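AlkD2 (PDB 6M9M) is a HEAT-like repeat protein of the DNA glycosylase family whose own function is unknown, and which binds the nucleotide inosine-5'-monophosphate. Local coordinates at residues E22-A27 and A58-G63; V54-V59 and W85-V90; E78-N83 and S117-T122; A94-C99 and E128-W133. One frame throughout, in Å; residues are numbered along the deposited sequence. Where two conformers were deposited one is given.

Interaction 1 of 4, residues E22-A27 and A58-G63; sequences EEEQRA and AVFLFG
Glu24 and Ala27 of one helix face Phe60 and Leu61 of another, the two short axes passing 8.6 Å apart with their N-to-C directions 47° from each other. Phe60 has the largest share of the contact. Its ring lies flat against the first helix at Glu24, whose CB stands 3.7 Å from the ring centroid and close to the ring normal, a CH-pi contact over the face. Because CG of Glu24 is turned opposite the backbone N (chi1 -175°) and the chain then runs out extended, CG follows the same face and comes 3.8 Å from CE1 of Phe60; the carboxylate plane is inclined by 23° to the ring. On the next turn Ala27 points at the partner helix, its CB 3.6 Å from CB of Phe60. Leu61 closes the row from the flank: its CD2 methyl bends in to touch CB of Ala27 and sits 3.4 Å from the Ala27 carbonyl oxygen. The segments meet through apolar and CH-pi packing, with no hydrogen bond between them. Phe60 also rests on Val90 of helix 85-102. Oblique packing of helix 21-32 on 52-65 is in keeping with the alpha-solenoid of a HEAT-like repeat protein.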
# COMPACT_ATOMS: atom_id res chain seq x y z
N GLU A 22 15.91 -0.77 7.79
CA GLU A 22 17.23 -1.05 7.22
C GLU A 22 17.13 -1.30 5.72
O GLU A 22 17.93 -0.77 4.93
CB GLU A 22 17.88 -2.25 7.91
CG GLU A 22 18.12 -2.07 9.38
CD GLU A 22 18.91 -3.21 9.97
OE1 GLU A 22 19.81 -3.73 9.27
OE2 GLU A 22 18.63 -3.60 11.12
N GLU A 23 16.14 -2.08 5.29
CA GLU A 23 15.96 -2.34 3.87
C GLU A 23 15.57 -1.06 3.14
O GLU A 23 16.08 -0.79 2.04
CB GLU A 23 14.90 -3.42 3.67
CG GLU A 23 15.30 -4.79 4.22
CD GLU A 23 14.75 -5.10 5.61
OE1 GLU A 23 14.43 -4.15 6.35
OE2 GLU A 23 14.65 -6.30 5.96
N GLU A 24 14.68 -0.27 3.73
CA GLU A 24 14.26 0.99 3.13
C GLU A 24 15.44 1.93 2.92
O GLU A 24 15.60 2.51 1.85
CB GLU A 24 13.22 1.64 4.03
CG GLU A 24 12.62 2.90 3.45
CD GLU A 24 11.67 3.59 4.39
OE1 GLU A 24 11.83 3.45 5.63
OE2 GLU A 24 10.76 4.30 3.89
N GLN A 25 16.27 2.11 3.95
CA GLN A 25 17.37 3.06 3.82
C GLN A 25 18.39 2.60 2.78
O GLN A 25 18.91 3.41 2.02
CB GLN A 25 18.04 3.30 5.17
CG GLN A 25 19.12 4.37 5.12
CD GLN A 25 18.64 5.69 4.52
OE1 GLN A 25 17.73 6.33 5.06
NE2 GLN A 25 19.23 6.08 3.40
N ARG A 26 18.67 1.29 2.71
CA ARG A 26 19.58 0.81 1.69
C ARG A 26 19.01 1.04 0.29
O ARG A 26 19.73 1.48 -0.61
CB ARG A 26 19.86 -0.68 1.91
CG ARG A 26 21.06 -1.21 1.13
CD ARG A 26 22.40 -0.80 1.77
NE ARG A 26 23.47 -1.62 1.21
CZ ARG A 26 23.88 -2.78 1.71
NH1 ARG A 26 23.34 -3.26 2.82
NH2 ARG A 26 24.85 -3.44 1.11
N ALA A 27 17.72 0.76 0.10
CA ALA A 27 17.10 1.02 -1.19
C ALA A 27 17.15 2.50 -1.56
O ALA A 27 17.46 2.85 -2.71
CB ALA A 27 15.65 0.53 -1.17
N ALA A 58 13.83 -4.79 -2.65
CA ALA A 58 13.49 -4.65 -4.06
C ALA A 58 12.18 -3.89 -4.24
O ALA A 58 12.04 -3.10 -5.19
CB ALA A 58 13.37 -6.03 -4.71
N VAL A 59 11.19 -4.16 -3.38
CA VAL A 59 9.90 -3.49 -3.49
C VAL A 59 10.02 -2.01 -3.12
O VAL A 59 9.35 -1.16 -3.73
CB VAL A 59 8.81 -4.25 -2.72
CG1 VAL A 59 7.49 -3.53 -2.80
CG2 VAL A 59 8.68 -5.67 -3.28
N PHE A 60 10.86 -1.67 -2.14
CA PHE A 60 11.14 -0.25 -1.93
C PHE A 60 11.72 0.38 -3.20
O PHE A 60 11.35 1.49 -3.58
CB PHE A 60 12.08 -0.02 -0.73
CG PHE A 60 11.40 -0.13 0.62
CD1 PHE A 60 10.39 0.75 0.98
CD2 PHE A 60 11.80 -1.09 1.54
CE1 PHE A 60 9.78 0.65 2.23
CE2 PHE A 60 11.19 -1.18 2.79
CZ PHE A 60 10.18 -0.31 3.13
N LEU A 61 12.67 -0.30 -3.85
CA LEU A 61 13.20 0.21 -5.12
C LEU A 61 12.10 0.39 -6.16
O LEU A 61 12.05 1.42 -6.84
CB LEU A 61 14.29 -0.70 -5.67
CG LEU A 61 15.66 -0.71 -4.99
CD1 LEU A 61 16.56 -1.69 -5.76
CD2 LEU A 61 16.26 0.68 -4.97
N PHE A 62 11.21 -0.59 -6.30
CA PHE A 62 10.11 -0.45 -7.25
C PHE A 62 9.31 0.82 -6.95
O PHE A 62 8.96 1.57 -7.86
CB PHE A 62 9.16 -1.65 -7.20
CG PHE A 62 9.72 -2.95 -7.75
CD1 PHE A 62 10.61 -3.00 -8.83
CD2 PHE A 62 9.31 -4.16 -7.19
CE1 PHE A 62 11.07 -4.24 -9.32
CE2 PHE A 62 9.78 -5.37 -7.67
CZ PHE A 62 10.66 -5.41 -8.72
N GLY A 63 9.01 1.08 -5.67
CA GLY A 63 8.33 2.31 -5.31
C GLY A 63 9.04 3.55 -5.80
O GLY A 63 8.43 4.46 -6.37

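Interaction 2 of 4, residues V54-V59 and W85-V90. With IMP (inosinic acid), chain B.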
# COMPACT_ATOMS: atom_id res chain seq x y z
N VAL A 54 15.38 -9.29 1.23
CA VAL A 54 15.91 -8.72 -0.01
C VAL A 54 14.77 -8.38 -0.97
O VAL A 54 14.82 -7.37 -1.67
CB VAL A 54 16.96 -9.67 -0.63
CG1 VAL A 54 17.43 -9.17 -1.98
CG2 VAL A 54 18.15 -9.80 0.31
N ARG A 55 13.70 -9.18 -0.97
CA ARG A 55 12.52 -8.79 -1.74
C ARG A 55 11.90 -7.51 -1.19
O ARG A 55 11.40 -6.68 -1.96
CB ARG A 55 11.50 -9.92 -1.79
CG ARG A 55 12.04 -11.20 -2.41
CD ARG A 55 10.95 -12.06 -2.99
NE ARG A 55 9.91 -12.45 -2.03
CZ ARG A 55 10.03 -13.46 -1.18
NH1 ARG A 55 11.16 -14.17 -1.12
NH2 ARG A 55 9.03 -13.77 -0.38
N MET A 56 11.91 -7.31 0.14
CA MET A 56 11.46 -6.05 0.71
C MET A 56 12.26 -4.88 0.15
O MET A 56 11.69 -3.88 -0.30
CB MET A 56 11.57 -6.08 2.23
CG MET A 56 10.57 -6.99 2.94
SD MET A 56 10.91 -7.24 4.70
CE MET A 56 10.97 -5.55 5.27
N TYR A 57 13.59 -4.99 0.18
CA TYR A 57 14.47 -4.00 -0.44
C TYR A 57 14.07 -3.73 -1.89
O TYR A 57 13.97 -2.57 -2.32
CB TYR A 57 15.91 -4.52 -0.32
CG TYR A 57 16.92 -3.87 -1.23
CD1 TYR A 57 17.14 -4.36 -2.50
CD2 TYR A 57 17.64 -2.75 -0.83
CE1 TYR A 57 18.06 -3.79 -3.34
CE2 TYR A 57 18.58 -2.17 -1.67
CZ TYR A 57 18.77 -2.69 -2.94
OH TYR A 57 19.68 -2.15 -3.82
N ALA A 58 13.83 -4.79 -2.65
CA ALA A 58 13.49 -4.65 -4.06
C ALA A 58 12.18 -3.89 -4.24
O ALA A 58 12.04 -3.10 -5.19
CB ALA A 58 13.37 -6.03 -4.71
N VAL A 59 11.19 -4.16 -3.38
CA VAL A 59 9.90 -3.49 -3.49
C VAL A 59 10.02 -2.01 -3.12
O VAL A 59 9.35 -1.16 -3.73
CB VAL A 59 8.81 -4.25 -2.72
CG1 VAL A 59 7.49 -3.53 -2.80
CG2 VAL A 59 8.68 -5.67 -3.28
N TRP A 85 4.00 -11.82 4.25
CA TRP A 85 3.20 -10.69 4.67
C TRP A 85 4.04 -9.44 4.88
O TRP A 85 3.52 -8.33 4.75
CB TRP A 85 2.36 -11.04 5.90
CG TRP A 85 3.11 -11.23 7.18
CD1 TRP A 85 3.52 -12.41 7.72
CD2 TRP A 85 3.53 -10.20 8.09
NE1 TRP A 85 4.17 -12.19 8.91
CE2 TRP A 85 4.19 -10.84 9.16
CE3 TRP A 85 3.40 -8.81 8.11
CZ2 TRP A 85 4.72 -10.14 10.24
CZ3 TRP A 85 3.95 -8.11 9.18
CH2 TRP A 85 4.60 -8.78 10.22
N ARG A 86 5.32 -9.58 5.23
CA ARG A 86 6.18 -8.40 5.39
C ARG A 86 6.46 -7.75 4.04
O ARG A 86 6.52 -6.52 3.95
CB ARG A 86 7.46 -8.77 6.13
CG ARG A 86 7.18 -9.14 7.58
CD ARG A 86 8.44 -9.62 8.30
NE ARG A 86 8.17 -9.95 9.71
CZ ARG A 86 8.07 -9.06 10.69
NH1 ARG A 86 8.25 -7.77 10.45
NH2 ARG A 86 7.79 -9.46 11.91
N VAL A 87 6.63 -8.55 2.99
CA VAL A 87 6.74 -7.99 1.64
C VAL A 87 5.45 -7.27 1.26
O VAL A 87 5.48 -6.19 0.66
CB VAL A 87 7.12 -9.07 0.61
CG1 VAL A 87 7.16 -8.47 -0.78
CG2 VAL A 87 8.46 -9.72 0.96
N GLN A 88 4.29 -7.85 1.62
CA GLN A 88 3.02 -7.17 1.35
C GLN A 88 2.94 -5.81 2.04
O GLN A 88 2.43 -4.85 1.46
CB GLN A 88 1.84 -8.04 1.74
CG GLN A 88 1.68 -9.29 0.91
CD GLN A 88 1.20 -9.03 -0.50
OE1 GLN A 88 0.67 -7.96 -0.81
NE2 GLN A 88 1.35 -10.02 -1.37
N GLU A 89 3.46 -5.70 3.27
CA GLU A 89 3.47 -4.40 3.91
C GLU A 89 4.33 -3.41 3.14
O GLU A 89 3.97 -2.24 3.01
CB GLU A 89 3.96 -4.50 5.35
CG GLU A 89 3.03 -5.28 6.28
CD GLU A 89 1.64 -4.65 6.46
OE1 GLU A 89 1.43 -3.46 6.14
OE2 GLU A 89 0.73 -5.37 6.90
N VAL A 90 5.46 -3.86 2.60
CA VAL A 90 6.30 -2.96 1.80
C VAL A 90 5.59 -2.57 0.51
O VAL A 90 5.72 -1.44 0.06
CB VAL A 90 7.70 -3.56 1.57
CG1 VAL A 90 8.53 -2.62 0.71
CG2 VAL A 90 8.38 -3.76 2.91
P IMP B . 7.31 -5.96 13.64
O1P IMP B . 7.97 -5.14 14.73
O2P IMP B . 7.34 -7.42 13.99
O3P IMP B . 8.10 -5.73 12.27
O5' IMP B . 5.81 -5.46 13.53
C5' IMP B . 4.93 -5.99 12.55
C4' IMP B . 3.57 -6.24 13.16
O4' IMP B . 2.68 -6.51 12.25
C3' IMP B . 3.64 -7.54 14.16
O3' IMP B . 2.83 -7.29 15.39
C2' IMP B . 3.15 -8.49 13.51
O2' IMP B . 2.61 -9.52 14.47
C1' IMP B . 1.98 -7.80 12.71
N9 IMP B . 1.46 -8.40 11.66
C8 IMP B . 0.72 -7.94 10.62
N7 IMP B . 0.40 -8.99 9.83
C5 IMP B . 0.92 -10.12 10.39
C6 IMP B . 0.86 -11.45 9.97
O6 IMP B . 0.15 -11.75 8.74
N1 IMP B . 1.45 -12.40 10.69
C2 IMP B . 2.12 -12.06 11.84
N3 IMP B . 2.17 -10.75 12.25
C4 IMP B . 1.57 -9.77 11.53
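A trans torsion in Val90 (chi1 179°), matched by one in Val59, brings the CG1 methyls of the two residues together, 3.8 Å apart, while Met56 swings its CG to the side opposite its own carbonyl carbon and lays its thioether across helix 85-102. This is HEAT-like repeat packing: helices 52-65 and 85-102 run almost parallel, 13° apart, with short axes 9.0 Å from each other. Met56 spans the interface. Its CG meets CG2 of Val87 and CG2 of Val90, the latter crossed at about a right angle, and its SD lies 4.0 Å from CB of Arg86. Val87 fits between neighbours, one methyl on CB of Arg55 and CG of Met56, the other on CG2 of Val59. The guanidinium of Arg55 is engaged by Asp82 beyond the segments.

The N-terminal end of helix 85-102 serves the nucleotide. Stacked over one face of the Trp85 indole is the hypoxanthine base, its C5 some 3.4 Å above the plane and over the centre; CG of Arg86 covers the opposite face. The Arg86 chain is extended from CG to NE, and CH2 at the rim of Trp85 sits over one face of its guanidinium. The edge of that group is presented to the phosphate; ND1 of His18 and the backbone N of Gly19 are also hydrogen-bonded to the nucleotide. Two nearly straight bonds result: NH2 of Arg86 reaches O2P of the nucleotide at 2.9 Å, and NH1 of Arg86 gives a hydrogen to O3P at 2.7 Å, with an N-H...O angle of 169°.

Interaction 3 of 4, residues E78-N83 and S117-T122; sequences EVSKDN and SSNLHT
Ser80 makes nearly all of this contact, meeting Asn119, His121 and Thr122 at the start of helix 120-129. Before it, Glu78 takes a salt bridge from Lys81, OE1 to NZ at 2.9 Å, and Val79 opens a type I beta turn that ends at Asp82. In this turn Ser80 faces the second segment: its CB is 3.4 Å from OG1 of Thr122, and both hydroxyls are hydrogen-bonded to the carbonyl of Arg76. The Ser80 carbonyl oxygen lies 3.2 Å from CB of His121 and accepts a weak bond from ND2 of Asn119, bent to 131°; Gln88 gives it a further hydrogen bond.

Asn119 is the N-cap of the helix. A chi1 of -171° sends its amide away from its own backbone N, and OD1 accepts from His121 N at 2.8 Å and from His121 ND1 at 3.0 Å, the latter in the carbonyl plane on a lone pair. The two bonds hold the amide in place and leave ND2 toward Ser80. The turn after helix 69-79 thus meets the capped start of helix 120-129, with helix 85-102 beside both through Leu91 against Ser80 and Gln88 against His121.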
# COMPACT_ATOMS: atom_id res chain seq x y z
N GLU A 78 2.33 -8.54 -9.94
CA GLU A 78 3.27 -9.59 -9.58
C GLU A 78 3.72 -9.53 -8.12
O GLU A 78 3.66 -10.54 -7.44
CB GLU A 78 4.49 -9.62 -10.51
CG GLU A 78 4.14 -9.61 -11.98
CD GLU A 78 3.29 -10.79 -12.44
OE1 GLU A 78 3.21 -11.81 -11.72
OE2 GLU A 78 2.73 -10.69 -13.54
N VAL A 79 4.13 -8.36 -7.62
CA VAL A 79 4.50 -8.28 -6.21
C VAL A 79 3.30 -8.64 -5.34
O VAL A 79 3.46 -9.21 -4.25
CB VAL A 79 5.08 -6.89 -5.87
CG1 VAL A 79 5.40 -6.81 -4.38
CG2 VAL A 79 6.32 -6.61 -6.71
N SER A 80 2.09 -8.30 -5.79
CA SER A 80 0.88 -8.63 -5.07
C SER A 80 0.67 -10.12 -4.87
O SER A 80 -0.14 -10.48 -4.01
CB SER A 80 -0.31 -8.03 -5.81
OG SER A 80 -0.33 -8.52 -7.14
N LYS A 81 1.39 -10.99 -5.60
CA LYS A 81 1.33 -12.44 -5.39
C LYS A 81 2.26 -12.93 -4.28
O LYS A 81 2.23 -14.12 -3.95
CB LYS A 81 1.68 -13.18 -6.69
CG LYS A 81 0.74 -12.91 -7.84
CD LYS A 81 1.34 -13.46 -9.15
CE LYS A 81 0.39 -13.28 -10.31
NZ LYS A 81 1.04 -13.66 -11.58
N ASP A 82 3.07 -12.06 -3.69
CA ASP A 82 4.08 -12.53 -2.74
C ASP A 82 3.42 -13.20 -1.55
O ASP A 82 2.46 -12.68 -0.98
CB ASP A 82 4.93 -11.33 -2.29
CG ASP A 82 6.30 -11.75 -1.82
OD1 ASP A 82 6.39 -12.39 -0.75
OD2 ASP A 82 7.28 -11.45 -2.53
N ASN A 83 3.94 -14.37 -1.16
CA ASN A 83 3.39 -15.12 -0.04
C ASN A 83 3.91 -14.67 1.31
O ASN A 83 3.53 -15.25 2.33
CB ASN A 83 3.57 -16.63 -0.23
CG ASN A 83 5.00 -17.08 -0.12
OD1 ASN A 83 5.86 -16.36 0.37
ND2 ASN A 83 5.26 -18.32 -0.54
N SER A 117 -8.92 -3.91 -8.46
CA SER A 117 -8.15 -5.02 -9.00
C SER A 117 -8.67 -6.37 -8.52
O SER A 117 -9.28 -6.49 -7.46
CB SER A 117 -6.69 -4.92 -8.56
OG SER A 117 -6.05 -6.17 -8.72
N SER A 118 -8.36 -7.40 -9.30
CA SER A 118 -8.80 -8.76 -8.99
C SER A 118 -8.06 -9.35 -7.79
O SER A 118 -8.62 -10.20 -7.10
CB SER A 118 -8.61 -9.66 -10.23
OG SER A 118 -7.23 -9.70 -10.64
N ASN A 119 -6.82 -8.95 -7.55
CA ASN A 119 -6.01 -9.54 -6.48
C ASN A 119 -6.30 -8.77 -5.19
O ASN A 119 -6.10 -7.56 -5.13
CB ASN A 119 -4.53 -9.51 -6.85
CG ASN A 119 -3.65 -10.29 -5.88
OD1 ASN A 119 -3.92 -10.41 -4.68
ND2 ASN A 119 -2.56 -10.81 -6.41
N LEU A 120 -6.77 -9.49 -4.18
CA LEU A 120 -7.06 -8.86 -2.90
C LEU A 120 -5.84 -8.14 -2.33
O LEU A 120 -6.00 -7.15 -1.61
CB LEU A 120 -7.59 -9.91 -1.93
CG LEU A 120 -6.61 -11.00 -1.44
CD1 LEU A 120 -5.83 -10.55 -0.20
CD2 LEU A 120 -7.32 -12.30 -1.17
N HIS A 121 -4.62 -8.60 -2.65
CA HIS A 121 -3.44 -7.93 -2.14
C HIS A 121 -3.22 -6.58 -2.82
O HIS A 121 -2.68 -5.66 -2.20
CB HIS A 121 -2.21 -8.81 -2.31
CG HIS A 121 -2.26 -10.07 -1.51
ND1 HIS A 121 -2.66 -11.27 -2.05
CD2 HIS A 121 -2.00 -10.31 -0.20
CE1 HIS A 121 -2.64 -12.20 -1.11
NE2 HIS A 121 -2.24 -11.64 0.02
N THR A 122 -3.62 -6.46 -4.08
CA THR A 122 -3.55 -5.16 -4.75
C THR A 122 -4.52 -4.18 -4.10
O THR A 122 -4.17 -3.03 -3.82
CB THR A 122 -3.89 -5.34 -6.23
OG1 THR A 122 -3.03 -6.33 -6.82
CG2 THR A 122 -3.76 -4.03 -7.00

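Interaction 4 of 4, residues A94-C99 and E128-W133; sequences AFDEFC and EGLRIW
Asp96 and Gly129 bring the two backbones nearest, CA to CA 5.3 Å, where helix 85-102 passes the C-terminal end of helix 120-129. Segment 94-99 is helical throughout; the other runs from the end region of helix 120-129 into a stretch with a cis peptide bond before Ile132. At Gly129, which has no side chain, the backbones come close enough for CG of Asp96 to stand 3.3 Å from the Gly129 carbonyl oxygen, and CB is equally near. That oxygen is not a partner of the carboxylate, whose two oxygens are held elsewhere, OD1 by the hydroxyl of Tyr104 and OD2 by a salt bridge to Arg136. These bonds fix the carboxylate and would probably temper the closeness of its charge to the carbonyl.

In the conformer described, Leu130 meets Phe95 and Cys99 through CD1. This methyl comes in at the edge of the Phe95 ring, near the ring plane, 3.7 Å from CD2, and is also 4.3 Å from SG of Cys99. The Phe95 ring reaches it because its CG is turned opposite the backbone N (chi1 -177°), which carries the ring out toward Leu130. Behind, CB of Leu130 sits over one face of the Trp133 indole. Within segment 128-133, Arg131 NH1 bridges to OE1 of Glu128 at 3.2 Å, its guanidinium meeting that oxygen in its own plane.

Around this seam, helix 108-115 backs Phe95, Cys99 and Leu130 through Ile110 and Ile111, helix 143-151 packs on Trp133, and helix 159-175 takes Arg131 through a salt bridge to Asp171.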
# COMPACT_ATOMS: atom_id res chain seq x y z
N ALA A 94 5.27 1.10 -1.00
CA ALA A 94 5.72 1.45 -2.35
C ALA A 94 4.60 2.06 -3.17
O ALA A 94 4.84 2.95 -3.99
CB ALA A 94 6.29 0.22 -3.04
N PHE A 95 3.36 1.61 -2.97
CA PHE A 95 2.24 2.23 -3.66
C PHE A 95 2.04 3.66 -3.17
O PHE A 95 1.82 4.58 -3.97
CB PHE A 95 0.96 1.40 -3.48
CG PHE A 95 -0.18 1.99 -4.25
CD1 PHE A 95 -0.19 1.92 -5.62
CD2 PHE A 95 -1.19 2.69 -3.61
CE1 PHE A 95 -1.18 2.52 -6.37
CE2 PHE A 95 -2.19 3.29 -4.37
CZ PHE A 95 -2.18 3.21 -5.74
N ASP A 96 2.14 3.89 -1.85
CA ASP A 96 2.06 5.25 -1.34
C ASP A 96 3.16 6.11 -1.93
O ASP A 96 2.95 7.30 -2.23
CB ASP A 96 2.12 5.23 0.19
CG ASP A 96 1.79 6.55 0.82
OD1 ASP A 96 0.84 7.21 0.37
OD2 ASP A 96 2.46 6.91 1.81
N GLU A 97 4.36 5.54 -2.10
CA GLU A 97 5.48 6.27 -2.69
C GLU A 97 5.15 6.71 -4.12
O GLU A 97 5.45 7.84 -4.51
CB GLU A 97 6.74 5.40 -2.66
CG GLU A 97 7.98 6.03 -3.25
CD GLU A 97 8.51 7.19 -2.46
OE1 GLU A 97 8.29 7.19 -1.23
OE2 GLU A 97 9.15 8.08 -3.06
N PHE A 98 4.58 5.81 -4.92
CA PHE A 98 4.15 6.19 -6.26
C PHE A 98 3.21 7.39 -6.20
O PHE A 98 3.37 8.38 -6.94
CB PHE A 98 3.42 5.03 -6.96
CG PHE A 98 2.70 5.49 -8.19
CD1 PHE A 98 3.41 5.81 -9.33
CD2 PHE A 98 1.33 5.69 -8.20
CE1 PHE A 98 2.78 6.30 -10.45
CE2 PHE A 98 0.70 6.19 -9.32
CZ PHE A 98 1.43 6.48 -10.45
N CYS A 99 2.20 7.32 -5.32
CA CYS A 99 1.19 8.38 -5.26
C CYS A 99 1.80 9.69 -4.80
O CYS A 99 1.45 10.76 -5.32
CB CYS A 99 0.05 7.96 -4.33
SG CYS A 99 -0.94 6.57 -4.89
N GLU A 128 -4.48 0.22 2.55
CA GLU A 128 -3.58 0.32 3.70
C GLU A 128 -2.48 1.33 3.47
O GLU A 128 -2.11 2.08 4.38
CB GLU A 128 -2.97 -1.05 4.00
CG GLU A 128 -2.15 -1.11 5.28
CD GLU A 128 -2.97 -1.09 6.56
OE1 GLU A 128 -4.22 -1.27 6.51
OE2 GLU A 128 -2.35 -0.93 7.62
N GLY A 129 -1.91 1.36 2.27
CA GLY A 129 -0.74 2.18 2.02
C GLY A 129 -1.00 3.66 2.16
O GLY A 129 -0.10 4.41 2.54
N LEU A 130 -2.22 4.11 1.88
CA LEU A 130 -2.56 5.52 1.99
C LEU A 130 -3.00 5.93 3.39
O LEU A 130 -3.22 7.13 3.63
CB LEU A 130 -3.62 5.90 0.95
CG LEU A 130 -3.07 6.30 -0.43
CD1 LEU A 130 -2.35 5.14 -1.10
CD2 LEU A 130 -4.20 6.84 -1.29
N ARG A 131 -3.13 4.99 4.34
CA ARG A 131 -3.52 5.39 5.69
C ARG A 131 -2.42 6.25 6.31
O ARG A 131 -1.22 5.96 6.14
CB ARG A 131 -3.72 4.14 6.55
CG ARG A 131 -4.93 3.29 6.15
CD ARG A 131 -5.02 2.03 7.01
NE ARG A 131 -5.28 2.40 8.40
CZ ARG A 131 -5.18 1.58 9.43
NH1 ARG A 131 -4.85 0.31 9.22
NH2 ARG A 131 -5.43 2.03 10.65
N ILE A 132 -2.78 7.32 7.02
CA ILE A 132 -4.14 7.86 7.17
C ILE A 132 -4.47 8.69 5.93
O ILE A 132 -3.74 9.63 5.59
CB ILE A 132 -4.19 8.72 8.46
CG1 ILE A 132 -3.91 7.83 9.67
CG2 ILE A 132 -5.51 9.45 8.53
CD1 ILE A 132 -3.69 8.59 10.99
N TRP A 133 -5.55 8.35 5.23
CA TRP A 133 -5.76 8.92 3.90
C TRP A 133 -5.87 10.44 3.96
O TRP A 133 -5.32 11.14 3.11
CB TRP A 133 -7.01 8.37 3.24
CG TRP A 133 -6.95 7.00 2.63
CD1 TRP A 133 -6.58 5.82 3.23
CD2 TRP A 133 -7.35 6.67 1.30
NE1 TRP A 133 -6.73 4.77 2.33
CE2 TRP A 133 -7.18 5.28 1.14
CE3 TRP A 133 -7.82 7.42 0.21
CZ2 TRP A 133 -7.48 4.62 -0.04
CZ3 TRP A 133 -8.11 6.76 -0.97
CH2 TRP A 133 -7.94 5.38 -1.08

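Helix 52-65 joins interaction 1 to interaction 2, whose centres are about 8 Å apart and which share Ala58 and Val59; CE2 of Phe60 touches CG1 of Val90 at 3.7 Å. Interaction 2 holds Trp85 and Arg86 of the nucleotide pocket, and the side chain of Glu23 in interaction 1 comes within about 7 Å of the Arg86 side chain. Interactions 2 and 3 are tied by a salt bridge, Arg55 NE to Asp82 OD2 at 2.9 Å, while the side chain of His121 lies about 9 Å from the nucleotide. Farther along helix 85-102, interaction 4 is about 14 Å from interaction 2, centre to centre; Ala94 CB packs on the Val59 carbonyl oxygen, linking the two.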